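Local coordinates for conserved domain protein (Porphyromonas gingivalis, PDB 3PNN), which is a putative cytoplasmic glycosyltransferase with an alpha/beta/alpha Rossmann-like fold, probably catalysing formation of a glycosidic linkage, at residues A[120-125]-A[214-219]; A[152-157]-A[267-272]; A[168-173]-A[183-188]. All coordinates share one frame; numbering follows the deposited sequence.

Interaction 1 of 3, residues A[120-125]-A[214-219]; sequences VINADD and SMNMWG
Val120 and Trp218 form an antiparallel hydrogen-bonded pair: Val120 N gives to Trp218 O at 2.9 Å, and Trp218 N returns a bond of the same length to Val120 O. CA-H...O contacts continue the seam towards the corner at Asn216. Met217 CA offers its hydrogen to Val120 O (3.3 Å), and Ile121 CA does the same to Asn216 O (3.5 Å). The chain turns at Asn216, where phi is positive (65°), so that 214-215 and 217-219 run as separate strands.

Side-chain amides bridge the gap beyond the paired strands. Asn216 ND2 points almost straight at Asn122 OD1 (3.1 Å, 176° at the hydrogen), with Asn122 OD1 in the amide plane of Asn216; the two side chains cross at about a right angle. Asn216 OD1 in turn takes the indole NE1 of Trp218 at 2.9 Å, lying in the ring plane at its edge while the N-H comes from above the carbonyl plane. Asn122 ND2 gives to Asp125 OD2 from above the carboxylate, so both ends of each amide are engaged and their rotation is fixed. Ser214 OG accepts from Asn216 N, an ST turn entering the corner.

Apolar contact is slighter: Met217, a selenomethionine, has CG anti to its backbone N (chi1 177°) and bends at its end, its CE lying 3.9 Å from Ile121 CG2, the two side chains side by side. Asp124 and Asp125 hydrogen-bond glycerol molecules, probably from the crystallisation liquor, which may mark a pocket beside strand 118-122 of the Rossmann-like fold.

Around this buried centre, Ile121 bonds to Phe9 and Leu11 of strand 7-11, while Met217 bonds to Val152 of strand 148-155. Helix 249-259 packs on Val120, Asn216 and Trp218 through Ile249.

Interaction 2 of 3, residues A[152-157]-A[267-272]; sequences VGYRVG and LDTTAR
Arg155 forms a side-on, two-nitrogen salt bridge with Asp268: NE reaches OD1 of Asp268 at 3.1 Å and NH2 reaches its OD2 at 2.8 Å. Both oxygens use their syn lone pairs, and the guanidinium and carboxylate planes are only 25° apart. A bend at chi2 (94°) brings the arginine head back over the neighbouring strand end.

Deeper in, Thr269 CG2 touches three residues. It presses on Val152 CG1 at 3.4 Å, tighter than usual carbon contact, lies 3.5 Å from Gly153 O, and sits over one face of the Tyr154 ring in a CH-pi contact, 4.2 Å from the centroid. The threonine torsion (chi1 -179°) leaves this methyl between the backbone N and carbonyl carbon and turns OG1 to Ala271 N, 2.9 Å away, closing an ST turn.

The backbone frame is a parallel pairing of strand 148-155 with strand 263-268 at the edge of the Rossmann-like core: Gly153 N bonds to Leu267 O (2.9 Å), and the strands part as the chain leaves Asp268, the centre of an inverse gamma turn. A water bridges Gly153 O and Asp268 OD1.

Farther out, Asn130 ND2 holds Thr269 OG1, Tyr127 O bonds Tyr154 OH, and helix 129-140 covers Val152 through Val134 and Leu135.

Interaction 3 of 3, residues A[168-173]-A[183-188]; sequences RGVCQV and VERTGI
The carboxylate of Glu184 lies over the Arg168-Gly169 peptide link, with its CD 3.9 Å from Arg168 C and its OE1 3.7 Å from Gly169 N. Although OE2 comes near Arg168 N, the angle is poor for a bond, and its partner is instead Ser167 OG. The guanidinium of Arg168 makes a cation-pi contact with Trp273, while its NH2 bonds to Thr159 O.

These residues belong to a beta hairpin of strands 166-173 and 179-191, whose axes here run 129° apart, a strongly twisted antiparallel pair. Arg168 and Arg185 form one hydrogen-bonded pair, with N-to-O bonds of 2.9 Å in each direction between them. Val170 and Val183 form the next, with longer bonds; Val170 N approaches Val183 O from well above the carbonyl plane. Gly169 and Glu184 make the non-hydrogen-bonded pair between, their CA atoms 4.2 Å apart.

On the face carrying Arg168, Val170 and Arg185, aliphatic parts mesh. Val170 CG2 meets Arg185 CG at 3.7 Å, the two side chains crossing at about a right angle. With CG beside the backbone N (chi1 -57°), Arg185 lays CB and CG against Val170; its NH1 forms a salt bridge with Glu200.

Gly187 and Ile188 both face Val166 in a G1 beta bulge, and the positive phi of Gly187 (76°) suits its first position. In the bulge the Ile188 side chain points toward strand 166-173 and also touches Ile195 and Phe197 of strand 194-198. Its CD1 meets the arginine stem, 3.5 Å from Arg168 CB.

How the interactions relate
The centre of interaction 1 lies about 2 Å from the centre of the chain, and the contact is buried; the centres of interactions 2 and 3 each lie about 14 Å from it, and both are partly exposed. Segment 214-219 connects all three: Met217 O lies 3.1 Å from Val152 N of interaction 2, and Ser214 N lies 2.8 Å from Gly169 O of interaction 3. The selenomethionine side chain of Met215 packs against both Tyr154 and Arg168. Chemistry changes with place. Neutral amides and an indole serve the centre, a salt bridge with a water closes the exposed strand edge of 152-157 and 267-272, and hairpin backbone pairing with long aliphatic stems marks interaction 3.

Interaction 1 of 3, residues A[120-125]-A[214-219]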
ATOM      1  N   VAL A 120      -3.420   2.284  -4.985  1.00 23.41           N
ATOM      2  CA  VAL A 120      -2.108   2.285  -4.357  1.00 22.25           C
ATOM      3  C   VAL A 120      -2.005   1.008  -3.542  1.00 23.64           C
ATOM      4  O   VAL A 120      -2.931   0.680  -2.778  1.00 25.65           O
ATOM      5  CB  VAL A 120      -1.937   3.490  -3.435  1.00 27.03           C
ATOM      6  CG1 VAL A 120      -0.595   3.385  -2.662  1.00 25.37           C
ATOM      7  CG2 VAL A 120      -2.020   4.798  -4.250  1.00 25.05           C
ATOM      8  N   ILE A 121      -0.923   0.261  -3.737  1.00 24.53           N
ATOM      9  CA  ILE A 121      -0.684  -0.948  -2.951  1.00 22.89           C
ATOM     10  C   ILE A 121       0.780  -1.081  -2.566  1.00 28.86           C
ATOM     11  O   ILE A 121       1.655  -0.457  -3.184  1.00 23.74           O
ATOM     12  CB  ILE A 121      -1.078  -2.257  -3.721  1.00 19.93           C
ATOM     13  CG1 ILE A 121      -0.174  -2.483  -4.943  1.00 24.06           C
ATOM     14  CG2 ILE A 121      -2.556  -2.248  -4.111  1.00 23.86           C
ATOM     15  CD1 ILE A 121      -0.228  -3.934  -5.502  1.00 21.58           C
ATOM     16  N   ASN A 122       1.044  -1.897  -1.545  1.00 23.51           N
ATOM     17  CA  ASN A 122       2.419  -2.206  -1.161  1.00 26.48           C
ATOM     18  C   ASN A 122       3.014  -3.213  -2.134  1.00 26.70           C
ATOM     19  O   ASN A 122       2.279  -3.942  -2.823  1.00 26.12           O
ATOM     20  CB  ASN A 122       2.484  -2.790   0.252  1.00 27.42           C
ATOM     21  CG  ASN A 122       2.164  -1.775   1.332  1.00 33.06           C
ATOM     22  OD1 ASN A 122       2.353  -0.564   1.154  1.00 26.84           O
ATOM     23  ND2 ASN A 122       1.692  -2.268   2.475  1.00 28.36           N
ATOM     24  N   ALA A 123       4.341  -3.283  -2.159  1.00 26.17           N
ATOM     25  CA  ALA A 123       5.058  -4.129  -3.112  1.00 27.12           C
ATOM     26  C   ALA A 123       5.272  -5.567  -2.632  1.00 29.29           C
ATOM     27  O   ALA A 123       5.613  -6.438  -3.424  1.00 29.93           O
ATOM     28  CB  ALA A 123       6.413  -3.492  -3.467  1.00 27.40           C
ATOM     29  N   ASP A 124       5.076  -5.821  -1.345  1.00 24.91           N
ATOM     30  CA  ASP A 124       5.445  -7.125  -0.798  1.00 25.45           C
ATOM     31  C   ASP A 124       4.351  -7.688   0.114  1.00 30.32           C
ATOM     32  O   ASP A 124       4.630  -8.473   1.018  1.00 32.18           O
ATOM     33  CB  ASP A 124       6.777  -7.004  -0.043  1.00 30.35           C
ATOM     34  CG  ASP A 124       7.548  -8.315   0.021  1.00 44.20           C
ATOM     35  OD1 ASP A 124       7.343  -9.208  -0.841  1.00 39.25           O
ATOM     36  OD2 ASP A 124       8.384  -8.442   0.940  1.00 42.09           O
ATOM     37  N   ASP A 125       3.114  -7.260  -0.110  1.00 26.17           N
ATOM     38  CA  ASP A 125       1.957  -7.858   0.568  1.00 25.94           C
ATOM     39  C   ASP A 125       1.077  -8.585  -0.440  1.00 26.78           C
ATOM     40  O   ASP A 125       0.916  -8.127  -1.576  1.00 26.18           O
ATOM     41  CB  ASP A 125       1.117  -6.796   1.296  1.00 25.14           C
ATOM     42  CG  ASP A 125       1.791  -6.289   2.558  1.00 34.97           C
ATOM     43  OD1 ASP A 125       1.729  -6.975   3.594  1.00 38.61           O
ATOM     44  OD2 ASP A 125       2.413  -5.221   2.504  1.00 39.11           O
ATOM     45  N   SER A 214      -6.874  -1.191   7.570  1.00 30.45           N
ATOM     46  CA  SER A 214      -6.236  -0.893   6.299  1.00 30.76           C
ATOM     47  C   SER A 214      -4.984  -1.754   6.149  1.00 30.41           C
ATOM     48  O   SER A 214      -4.252  -1.963   7.122  1.00 33.00           O
ATOM     49  CB  SER A 214      -5.845   0.592   6.238  1.00 33.97           C
ATOM     50  OG  SER A 214      -4.976   0.836   5.141  1.00 33.83           O
HETATM   51  N   MSE A 215      -4.742  -2.260   4.941  1.00 25.44           N
HETATM   52  CA  MSE A 215      -3.472  -2.928   4.617  1.00 23.78           C
HETATM   53  C   MSE A 215      -2.774  -2.145   3.504  1.00 27.90           C
HETATM   54  O   MSE A 215      -1.959  -2.690   2.740  1.00 26.34           O
HETATM   55  CB  MSE A 215      -3.683  -4.399   4.203  1.00 26.81           C
HETATM   56  CG  MSE A 215      -4.359  -5.247   5.293  1.00 27.01           C
HETATM   57 SE   MSE A 215      -3.352  -5.252   6.976  0.71 36.03          SE
HETATM   58  CE  MSE A 215      -1.788  -6.221   6.387  1.00 43.44           C
ATOM     59  N   ASN A 216      -3.092  -0.857   3.440  1.00 27.01           N
ATOM     60  CA  ASN A 216      -2.519   0.064   2.452  1.00 26.60           C
ATOM     61  C   ASN A 216      -2.913  -0.269   1.010  1.00 29.93           C
ATOM     62  O   ASN A 216      -2.109  -0.107   0.091  1.00 32.67           O
ATOM     63  CB  ASN A 216      -0.994   0.147   2.583  1.00 27.44           C
ATOM     64  CG  ASN A 216      -0.493   1.579   2.736  1.00 36.34           C
ATOM     65  OD1 ASN A 216      -1.217   2.464   3.207  1.00 36.01           O
ATOM     66  ND2 ASN A 216       0.771   1.809   2.355  1.00 46.65           N
HETATM   67  N   MSE A 217      -4.142  -0.744   0.817  1.00 22.23           N
HETATM   68  CA  MSE A 217      -4.711  -0.883  -0.525  1.00 21.58           C
HETATM   69  C   MSE A 217      -5.793   0.181  -0.692  1.00 24.28           C
HETATM   70  O   MSE A 217      -6.886   0.046  -0.140  1.00 25.93           O
HETATM   71  CB  MSE A 217      -5.303  -2.291  -0.724  1.00 24.46           C
HETATM   72  CG  MSE A 217      -5.987  -2.513  -2.085  1.00 21.19           C
HETATM   73 SE   MSE A 217      -6.415  -4.437  -2.351  0.69 28.69          SE
HETATM   74  CE  MSE A 217      -5.516  -4.711  -4.053  1.00 31.98           C
ATOM     75  N   TRP A 218      -5.491   1.238  -1.449  1.00 22.71           N
ATOM     76  CA  TRP A 218      -6.387   2.398  -1.563  1.00 22.00           C
ATOM     77  C   TRP A 218      -6.800   2.605  -3.006  1.00 24.34           C
ATOM     78  O   TRP A 218      -6.106   2.153  -3.922  1.00 24.68           O
ATOM     79  CB  TRP A 218      -5.629   3.657  -1.156  1.00 24.24           C
ATOM     80  CG  TRP A 218      -5.092   3.637   0.220  1.00 23.78           C
ATOM     81  CD1 TRP A 218      -3.838   3.271   0.619  1.00 25.07           C
ATOM     82  CD2 TRP A 218      -5.796   4.030   1.394  1.00 22.32           C
ATOM     83  NE1 TRP A 218      -3.724   3.412   1.985  1.00 27.48           N
ATOM     84  CE2 TRP A 218      -4.918   3.871   2.482  1.00 24.97           C
ATOM     85  CE3 TRP A 218      -7.097   4.496   1.633  1.00 24.54           C
ATOM     86  CZ2 TRP A 218      -5.295   4.160   3.798  1.00 31.06           C
ATOM     87  CZ3 TRP A 218      -7.470   4.799   2.944  1.00 27.95           C
ATOM     88  CH2 TRP A 218      -6.572   4.620   4.006  1.00 27.69           C
ATOM     89  N   GLY A 219      -7.896   3.328  -3.210  1.00 21.99           N
ATOM     90  CA  GLY A 219      -8.294   3.789  -4.536  1.00 24.32           C
ATOM     91  C   GLY A 219      -8.509   5.298  -4.506  1.00 26.60           C
ATOM     92  O   GLY A 219      -9.287   5.793  -3.688  1.00 24.62           O
TER

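Interaction 2 of 3, residues A[152-157]-A[267-272]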
ATOM      1  N   VAL A 152      -9.688  -1.007   0.498  1.00 23.38           N
ATOM      2  CA  VAL A 152     -10.127  -2.390   0.609  1.00 22.56           C
ATOM      3  C   VAL A 152      -9.864  -2.795   2.047  1.00 26.97           C
ATOM      4  O   VAL A 152      -8.724  -2.788   2.515  1.00 29.45           O
ATOM      5  CB  VAL A 152      -9.401  -3.304  -0.384  1.00 26.16           C
ATOM      6  CG1 VAL A 152      -9.802  -4.785  -0.146  1.00 26.38           C
ATOM      7  CG2 VAL A 152      -9.750  -2.896  -1.825  1.00 25.41           C
ATOM      8  N   GLY A 153     -10.939  -3.082   2.769  1.00 25.25           N
ATOM      9  CA  GLY A 153     -10.818  -3.438   4.169  1.00 27.65           C
ATOM     10  C   GLY A 153     -10.522  -4.915   4.358  1.00 27.90           C
ATOM     11  O   GLY A 153     -11.010  -5.757   3.597  1.00 27.72           O
ATOM     12  N   TYR A 154      -9.708  -5.214   5.364  1.00 24.35           N
ATOM     13  CA  TYR A 154      -9.480  -6.577   5.836  1.00 24.72           C
ATOM     14  C   TYR A 154      -9.906  -6.669   7.308  1.00 29.28           C
ATOM     15  O   TYR A 154     -10.141  -5.644   7.942  1.00 32.94           O
ATOM     16  CB  TYR A 154      -8.012  -6.950   5.649  1.00 25.58           C
ATOM     17  CG  TYR A 154      -7.667  -7.066   4.179  1.00 25.38           C
ATOM     18  CD1 TYR A 154      -7.768  -8.293   3.522  1.00 27.03           C
ATOM     19  CD2 TYR A 154      -7.310  -5.940   3.436  1.00 25.49           C
ATOM     20  CE1 TYR A 154      -7.485  -8.412   2.171  1.00 24.84           C
ATOM     21  CE2 TYR A 154      -7.033  -6.046   2.074  1.00 28.89           C
ATOM     22  CZ  TYR A 154      -7.116  -7.284   1.451  1.00 29.16           C
ATOM     23  OH  TYR A 154      -6.850  -7.392   0.099  1.00 26.23           O
ATOM     24  N   ARG A 155     -10.024  -7.884   7.843  1.00 26.66           N
ATOM     25  CA  ARG A 155     -10.401  -8.051   9.250  1.00 30.25           C
ATOM     26  C   ARG A 155      -9.144  -8.300  10.086  1.00 25.93           C
ATOM     27  O   ARG A 155      -8.335  -9.153   9.750  1.00 29.68           O
ATOM     28  CB  ARG A 155     -11.410  -9.198   9.420  1.00 29.74           C
ATOM     29  CG  ARG A 155     -12.815  -8.893   8.855  1.00 32.92           C
ATOM     30  CD  ARG A 155     -13.019  -9.386   7.415  1.00 35.03           C
ATOM     31  NE  ARG A 155     -14.361  -9.048   6.915  1.00 35.81           N
ATOM     32  CZ  ARG A 155     -15.470  -9.716   7.238  1.00 37.87           C
ATOM     33  NH1 ARG A 155     -15.395 -10.765   8.050  1.00 35.56           N
ATOM     34  NH2 ARG A 155     -16.652  -9.344   6.747  1.00 32.37           N
ATOM     35  N   VAL A 156      -8.985  -7.543  11.168  1.00 31.01           N
ATOM     36  CA  VAL A 156      -7.731  -7.569  11.922  1.00 29.68           C
ATOM     37  C   VAL A 156      -7.341  -8.970  12.375  1.00 29.58           C
ATOM     38  O   VAL A 156      -6.162  -9.336  12.322  1.00 32.04           O
ATOM     39  CB  VAL A 156      -7.764  -6.614  13.130  1.00 31.77           C
ATOM     40  CG1 VAL A 156      -8.774  -7.099  14.186  1.00 32.60           C
ATOM     41  CG2 VAL A 156      -6.357  -6.482  13.732  1.00 33.80           C
ATOM     42  N   GLY A 157      -8.326  -9.766  12.790  1.00 32.29           N
ATOM     43  CA  GLY A 157      -8.057 -11.109  13.298  1.00 30.53           C
ATOM     44  C   GLY A 157      -7.439 -12.045  12.273  1.00 34.49           C
ATOM     45  O   GLY A 157      -6.834 -13.061  12.621  1.00 35.40           O
ATOM     46  N   LEU A 267     -14.394  -1.158   1.162  1.00 23.54           N
ATOM     47  CA  LEU A 267     -14.874  -2.296   0.380  1.00 28.64           C
ATOM     48  C   LEU A 267     -14.525  -3.573   1.128  1.00 25.36           C
ATOM     49  O   LEU A 267     -13.358  -3.865   1.344  1.00 27.09           O
ATOM     50  CB  LEU A 267     -14.225  -2.292  -1.008  1.00 25.64           C
ATOM     51  CG  LEU A 267     -14.335  -0.954  -1.760  1.00 27.76           C
ATOM     52  CD1 LEU A 267     -13.400  -0.938  -2.975  1.00 25.92           C
ATOM     53  CD2 LEU A 267     -15.778  -0.693  -2.203  1.00 28.64           C
ATOM     54  N   ASP A 268     -15.541  -4.330   1.534  1.00 29.74           N
ATOM     55  CA  ASP A 268     -15.307  -5.519   2.357  1.00 27.85           C
ATOM     56  C   ASP A 268     -15.016  -6.756   1.501  1.00 30.45           C
ATOM     57  O   ASP A 268     -15.901  -7.573   1.267  1.00 38.00           O
ATOM     58  CB  ASP A 268     -16.518  -5.771   3.276  1.00 34.48           C
ATOM     59  CG  ASP A 268     -16.221  -6.786   4.391  1.00 40.40           C
ATOM     60  OD1 ASP A 268     -15.059  -7.240   4.517  1.00 38.01           O
ATOM     61  OD2 ASP A 268     -17.159  -7.123   5.152  1.00 38.19           O
ATOM     62  N   THR A 269     -13.777  -6.907   1.057  1.00 28.59           N
ATOM     63  CA  THR A 269     -13.428  -8.021   0.167  1.00 27.43           C
ATOM     64  C   THR A 269     -13.542  -9.371   0.859  1.00 27.40           C
ATOM     65  O   THR A 269     -13.427  -9.461   2.082  1.00 29.60           O
ATOM     66  CB  THR A 269     -11.988  -7.855  -0.397  1.00 24.88           C
ATOM     67  OG1 THR A 269     -11.689  -8.941  -1.282  1.00 28.76           O
ATOM     68  CG2 THR A 269     -10.962  -7.844   0.738  1.00 23.45           C
ATOM     69  N   THR A 270     -13.774 -10.424   0.077  1.00 26.74           N
ATOM     70  CA  THR A 270     -13.687 -11.797   0.586  1.00 26.04           C
ATOM     71  C   THR A 270     -12.249 -12.320   0.525  1.00 28.69           C
ATOM     72  O   THR A 270     -11.955 -13.409   1.021  1.00 27.66           O
ATOM     73  CB  THR A 270     -14.583 -12.765  -0.221  1.00 28.64           C
ATOM     74  OG1 THR A 270     -14.325 -12.603  -1.625  1.00 29.33           O
ATOM     75  CG2 THR A 270     -16.068 -12.487   0.072  1.00 26.53           C
ATOM     76  N   ALA A 271     -11.353 -11.563  -0.105  1.00 25.95           N
ATOM     77  CA  ALA A 271      -9.961 -11.977  -0.171  1.00 24.31           C
ATOM     78  C   ALA A 271      -9.340 -11.994   1.225  1.00 26.63           C
ATOM     79  O   ALA A 271      -9.766 -11.265   2.122  1.00 26.55           O
ATOM     80  CB  ALA A 271      -9.145 -11.043  -1.105  1.00 23.71           C
ATOM     81  N   ARG A 272      -8.312 -12.809   1.393  1.00 27.13           N
ATOM     82  CA  ARG A 272      -7.536 -12.825   2.628  1.00 27.61           C
ATOM     83  C   ARG A 272      -6.082 -12.406   2.370  1.00 28.67           C
ATOM     84  O   ARG A 272      -5.424 -12.945   1.480  1.00 29.13           O
ATOM     85  CB  ARG A 272      -7.579 -14.224   3.234  1.00 33.76           C
ATOM     86  CG  ARG A 272      -8.983 -14.645   3.660  1.00 36.65           C
ATOM     87  CD  ARG A 272      -9.255 -14.159   5.065  1.00 39.79           C
ATOM     88  NE  ARG A 272      -8.341 -14.829   5.988  1.00 57.59           N
ATOM     89  CZ  ARG A 272      -8.646 -15.917   6.696  1.00 62.98           C
ATOM     90  NH1 ARG A 272      -7.736 -16.462   7.496  1.00 59.23           N
ATOM     91  NH2 ARG A 272      -9.862 -16.453   6.611  1.00 54.90           N
TER
HETATM   92  O   HOH W   1     -12.390  -7.992   4.374  1.00 29.35           O

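Interaction 3 of 3, residues A[168-173]-A[183-188]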
ATOM      1  N   ARG A 168      -1.069  -1.939  12.334  1.00 39.23           N
ATOM      2  CA  ARG A 168      -2.216  -1.913  11.427  1.00 36.12           C
ATOM      3  C   ARG A 168      -2.917  -0.558  11.465  1.00 37.10           C
ATOM      4  O   ARG A 168      -3.011   0.064  12.520  1.00 38.65           O
ATOM      5  CB  ARG A 168      -3.217  -3.008  11.822  1.00 33.89           C
ATOM      6  CG  ARG A 168      -2.666  -4.417  11.774  1.00 36.07           C
ATOM      7  CD  ARG A 168      -2.524  -4.879  10.332  1.00 35.07           C
ATOM      8  NE  ARG A 168      -1.906  -6.199  10.205  1.00 33.21           N
ATOM      9  CZ  ARG A 168      -0.669  -6.404   9.749  1.00 41.53           C
ATOM     10  NH1 ARG A 168       0.095  -5.371   9.394  1.00 36.29           N
ATOM     11  NH2 ARG A 168      -0.191  -7.642   9.641  1.00 38.28           N
ATOM     12  N   GLY A 169      -3.403  -0.100  10.318  1.00 35.11           N
ATOM     13  CA  GLY A 169      -4.277   1.061  10.293  1.00 32.62           C
ATOM     14  C   GLY A 169      -5.652   0.666  10.805  1.00 35.31           C
ATOM     15  O   GLY A 169      -6.437   0.051  10.078  1.00 29.80           O
ATOM     16  N   VAL A 170      -5.950   1.011  12.054  1.00 33.04           N
ATOM     17  CA  VAL A 170      -7.229   0.631  12.652  1.00 37.15           C
ATOM     18  C   VAL A 170      -8.320   1.611  12.230  1.00 35.48           C
ATOM     19  O   VAL A 170      -8.190   2.823  12.418  1.00 33.91           O
ATOM     20  CB  VAL A 170      -7.137   0.546  14.191  1.00 41.10           C
ATOM     21  CG1 VAL A 170      -8.509   0.274  14.780  1.00 36.95           C
ATOM     22  CG2 VAL A 170      -6.159  -0.555  14.595  1.00 36.84           C
ATOM     23  N   CYS A 171      -9.391   1.081  11.648  1.00 33.07           N
ATOM     24  CA  CYS A 171     -10.394   1.914  11.001  1.00 28.59           C
ATOM     25  C   CYS A 171     -11.695   2.012  11.782  1.00 31.71           C
ATOM     26  O   CYS A 171     -12.164   1.027  12.333  1.00 33.77           O
ATOM     27  CB  CYS A 171     -10.731   1.323   9.634  1.00 29.51           C
ATOM     28  SG  CYS A 171      -9.366   1.418   8.500  1.00 34.48           S
ATOM     29  N   GLN A 172     -12.278   3.206  11.798  1.00 30.10           N
ATOM     30  CA  GLN A 172     -13.650   3.382  12.263  1.00 36.17           C
ATOM     31  C   GLN A 172     -14.506   3.507  11.021  1.00 33.19           C
ATOM     32  O   GLN A 172     -14.214   4.328  10.153  1.00 30.48           O
ATOM     33  CB  GLN A 172     -13.774   4.648  13.107  1.00 32.66           C
ATOM     34  CG  GLN A 172     -12.748   4.707  14.233  1.00 38.86           C
ATOM     35  CD  GLN A 172     -12.839   3.491  15.132  1.00 48.64           C
ATOM     36  OE1 GLN A 172     -13.934   3.080  15.517  1.00 44.97           O
ATOM     37  NE2 GLN A 172     -11.690   2.899  15.461  1.00 46.88           N
ATOM     38  N   VAL A 173     -15.558   2.694  10.932  1.00 30.05           N
ATOM     39  CA  VAL A 173     -16.392   2.657   9.731  1.00 31.10           C
ATOM     40  C   VAL A 173     -17.869   2.747  10.113  1.00 33.16           C
ATOM     41  O   VAL A 173     -18.337   2.024  10.997  1.00 33.47           O
ATOM     42  CB  VAL A 173     -16.138   1.377   8.915  1.00 27.34           C
ATOM     43  CG1 VAL A 173     -16.904   1.412   7.595  1.00 26.61           C
ATOM     44  CG2 VAL A 173     -14.642   1.202   8.645  1.00 29.83           C
ATOM     45  N   VAL A 183      -6.189   5.267  12.121  1.00 35.08           N
ATOM     46  CA  VAL A 183      -4.993   5.605  12.883  1.00 39.30           C
ATOM     47  C   VAL A 183      -4.083   4.387  13.023  1.00 45.07           C
ATOM     48  O   VAL A 183      -4.519   3.313  13.456  1.00 44.02           O
ATOM     49  CB  VAL A 183      -5.340   6.133  14.288  1.00 48.49           C
ATOM     50  CG1 VAL A 183      -6.227   7.380  14.198  1.00 44.36           C
ATOM     51  CG2 VAL A 183      -6.022   5.047  15.098  1.00 55.71           C
ATOM     52  N   GLU A 184      -2.817   4.564  12.657  1.00 46.24           N
ATOM     53  CA  GLU A 184      -1.838   3.484  12.737  1.00 46.40           C
ATOM     54  C   GLU A 184      -1.597   3.084  14.186  1.00 49.23           C
ATOM     55  O   GLU A 184      -1.233   3.921  15.016  1.00 51.54           O
ATOM     56  CB  GLU A 184      -0.517   3.915  12.088  1.00 46.32           C
ATOM     57  CG  GLU A 184       0.456   2.768  11.839  1.00 52.32           C
ATOM     58  CD  GLU A 184       0.009   1.853  10.706  1.00 56.03           C
ATOM     59  OE1 GLU A 184      -0.641   2.341   9.757  1.00 49.15           O
ATOM     60  OE2 GLU A 184       0.318   0.645  10.762  1.00 59.54           O
ATOM     61  N   ARG A 185      -1.812   1.809  14.493  1.00 39.40           N
ATOM     62  CA  ARG A 185      -1.554   1.283  15.831  1.00 41.33           C
ATOM     63  C   ARG A 185      -0.513   0.170  15.759  1.00 49.71           C
ATOM     64  O   ARG A 185      -0.633  -0.740  14.932  1.00 41.38           O
ATOM     65  CB  ARG A 185      -2.834   0.721  16.449  1.00 42.49           C
ATOM     66  CG  ARG A 185      -3.987   1.717  16.531  1.00 42.89           C
ATOM     67  CD  ARG A 185      -3.658   2.895  17.443  1.00 45.19           C
ATOM     68  NE  ARG A 185      -4.827   3.739  17.654  1.00 50.97           N
ATOM     69  CZ  ARG A 185      -4.848   4.821  18.430  1.00 63.77           C
ATOM     70  NH1 ARG A 185      -3.750   5.202  19.075  1.00 64.23           N
ATOM     71  NH2 ARG A 185      -5.968   5.525  18.560  1.00 54.96           N
ATOM     72  N   THR A 186       0.501   0.237  16.621  1.00 49.25           N
ATOM     73  CA  THR A 186       1.543  -0.792  16.658  1.00 48.24           C
ATOM     74  C   THR A 186       1.280  -1.796  17.767  1.00 48.22           C
ATOM     75  O   THR A 186       0.496  -1.536  18.679  1.00 51.88           O
ATOM     76  CB  THR A 186       2.953  -0.195  16.897  1.00 51.65           C
ATOM     77  OG1 THR A 186       2.975   0.499  18.148  1.00 53.20           O
ATOM     78  CG2 THR A 186       3.345   0.758  15.780  1.00 47.62           C
ATOM     79  N   GLY A 187       1.933  -2.950  17.675  1.00 47.84           N
ATOM     80  CA  GLY A 187       1.941  -3.922  18.755  1.00 45.18           C
ATOM     81  C   GLY A 187       0.678  -4.738  18.940  1.00 49.27           C
ATOM     82  O   GLY A 187       0.444  -5.287  20.021  1.00 48.87           O
ATOM     83  N   ILE A 188      -0.138  -4.825  17.893  1.00 40.80           N
ATOM     84  CA  ILE A 188      -1.379  -5.586  17.969  1.00 42.18           C
ATOM     85  C   ILE A 188      -1.085  -7.081  18.029  1.00 46.83           C
ATOM     86  O   ILE A 188      -0.437  -7.639  17.139  1.00 46.27           O
ATOM     87  CB  ILE A 188      -2.297  -5.303  16.761  1.00 42.38           C
ATOM     88  CG1 ILE A 188      -2.488  -3.795  16.579  1.00 43.90           C
ATOM     89  CG2 ILE A 188      -3.638  -6.031  16.927  1.00 38.05           C
ATOM     90  CD1 ILE A 188      -3.197  -3.416  15.291  1.00 36.61           C
TER